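Local atomic coordinates of S-adenosylmethionine-dependent methyltransferase (Clostridium acetobutylicum, PDB entry 1Y8C), a protein that probably transfers a methyl group from S-adenosylmethionine to an acceptor substrate. Residues K229-E232 against K233-R237. Sequence-based numbering, arbitrary orientation.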
loop_
_atom_site.group_PDB
_atom_site.type_symbol
_atom_site.label_atom_id
_atom_site.label_comp_id
_atom_site.label_asym_id
_atom_site.label_seq_id
_atom_site.Cartn_x
_atom_site.Cartn_y
_atom_site.Cartn_z
ATOM N N LYS A 229 0.616 3.550 18.685
ATOM C CA LYS A 229 -0.360 2.676 19.325
ATOM C C LYS A 229 -0.084 1.216 19.005
ATOM O O LYS A 229 0.334 0.875 17.896
ATOM C CB LYS A 229 -1.783 3.022 18.887
ATOM C CG LYS A 229 -2.245 4.435 19.231
ATOM C CD LYS A 229 -3.706 4.645 18.804
ATOM C CE LYS A 229 -3.867 4.635 17.279
ATOM N NZ LYS A 229 -5.295 4.558 16.843
ATOM N N LYS A 230 -0.323 0.361 19.996
ATOM C CA LYS A 230 -0.124 -1.080 19.878
ATOM C C LYS A 230 -1.312 -1.757 19.171
ATOM O O LYS A 230 -2.434 -1.261 19.208
ATOM C CB LYS A 230 0.065 -1.675 21.275
ATOM C CG LYS A 230 0.122 -3.178 21.296
ATOM C CD LYS A 230 0.440 -3.723 22.678
ATOM C CE LYS A 230 0.723 -5.241 22.619
ATOM N NZ LYS A 230 1.972 -5.598 21.835
ATOM N N VAL A 231 -1.052 -2.885 18.518
ATOM C CA VAL A 231 -2.095 -3.630 17.811
ATOM C C VAL A 231 -3.021 -4.325 18.810
ATOM O O VAL A 231 -2.566 -4.984 19.742
ATOM C CB VAL A 231 -1.478 -4.697 16.880
ATOM C CG1 VAL A 231 -2.567 -5.562 16.267
ATOM C CG2 VAL A 231 -0.677 -4.016 15.801
ATOM N N GLU A 232 -4.324 -4.174 18.607
ATOM C CA GLU A 232 -5.322 -4.772 19.487
ATOM C C GLU A 232 -6.317 -5.592 18.688
ATOM O O GLU A 232 -6.453 -5.427 17.478
ATOM C CB GLU A 232 -6.096 -3.688 20.227
ATOM C CG GLU A 232 -5.240 -2.665 20.918
ATOM C CD GLU A 232 -4.466 -3.259 22.062
ATOM O OE1 GLU A 232 -3.831 -2.485 22.810
ATOM O OE2 GLU A 232 -4.489 -4.500 22.217
ATOM N N LYS A 233 -7.038 -6.442 19.402
ATOM C CA LYS A 233 -8.038 -7.327 18.838
ATOM C C LYS A 233 -8.889 -6.745 17.712
ATOM O O LYS A 233 -9.244 -7.456 16.771
ATOM C CB LYS A 233 -8.956 -7.818 19.958
ATOM C CG LYS A 233 -9.974 -8.837 19.527
ATOM C CD LYS A 233 -10.724 -9.410 20.712
ATOM C CE LYS A 233 -11.653 -10.525 20.248
ATOM N NZ LYS A 233 -12.359 -11.212 21.367
ATOM N N PHE A 234 -9.213 -5.460 17.784
ATOM C CA PHE A 234 -10.064 -4.875 16.754
ATOM C C PHE A 234 -9.366 -3.957 15.761
ATOM O O PHE A 234 -10.030 -3.302 14.954
ATOM C CB PHE A 234 -11.224 -4.128 17.411
ATOM C CG PHE A 234 -12.001 -4.960 18.389
ATOM C CD1 PHE A 234 -11.850 -4.774 19.764
ATOM C CD2 PHE A 234 -12.884 -5.933 17.944
ATOM C CE1 PHE A 234 -12.573 -5.535 20.677
ATOM C CE2 PHE A 234 -13.608 -6.697 18.851
ATOM C CZ PHE A 234 -13.451 -6.498 20.224
ATOM N N THR A 235 -8.037 -3.906 15.816
ATOM C CA THR A 235 -7.273 -3.066 14.899
ATOM C C THR A 235 -7.657 -3.372 13.452
ATOM O O THR A 235 -7.813 -4.523 13.083
ATOM C CB THR A 235 -5.778 -3.300 15.079
ATOM O OG1 THR A 235 -5.414 -2.992 16.431
ATOM C CG2 THR A 235 -4.979 -2.416 14.122
ATOM N N GLU A 236 -7.810 -2.344 12.633
ATOM C CA GLU A 236 -8.198 -2.574 11.259
ATOM C C GLU A 236 -7.045 -2.523 10.270
ATOM O O GLU A 236 -7.122 -3.105 9.192
ATOM C CB GLU A 236 -9.264 -1.570 10.844
ATOM C CG GLU A 236 -10.486 -1.587 11.724
ATOM C CD GLU A 236 -11.675 -0.906 11.073
ATOM O OE1 GLU A 236 -11.466 -0.129 10.109
ATOM O OE2 GLU A 236 -12.818 -1.149 11.526
ATOM N N ARG A 237 -5.977 -1.824 10.625
ATOM C CA ARG A 237 -4.834 -1.704 9.727
ATOM C C ARG A 237 -3.531 -1.837 10.501
ATOM O O ARG A 237 -3.214 -1.016 11.351
ATOM C CB ARG A 237 -4.871 -0.354 8.990
ATOM C CG ARG A 237 -3.780 -0.222 7.936
ATOM C CD ARG A 237 -3.835 1.099 7.179
ATOM N NE ARG A 237 -5.046 1.257 6.387
ATOM C CZ ARG A 237 -5.257 0.716 5.187
ATOM N NH1 ARG A 237 -4.330 -0.037 4.610
ATOM N NH2 ARG A 237 -6.411 0.929 4.553
#
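Thr235 folds back on Glu232 across a type I beta turn, Glu232 to Thr235, in the loop that joins the antiparallel neighbours 217-224 and 237-244, the last two strands of the seven-stranded, Rossmann-like sheet (order 3-2-1-4-5-7-6) of the AdoMet methyltransferases. The turn closes through its backbone: Thr235 N donates to Glu232 O at 2.8 Å. From there the threonine side chain repeats the grip. Its CB, directed toward residues 229-232, lies 3.3 Å from Glu232 O. With chi1 at -59°, OG1 sits beside the residue's own backbone N and anti to its carbonyl carbon, a position from which it accepts the N-H of Glu232, N to OG1 2.7 Å at 167°. The same hydroxyl is also hydrogen-bonded to Asp224 OD2 at the end of strand 217-224. Val231, its side chain crossing that of Thr235 at about a right angle, brings CG1 to 3.8 Å from OG1. At the corners of the turn, Lys233 CG lies over the centre of the Phe234 ring, 4.1 Å above its plane. Because OG1 accepts the Glu232 N-H, its own proton is probably directed to Asp224, and the hydroxyl of the buried Thr235 thus joins this surface turn to strand 217-224.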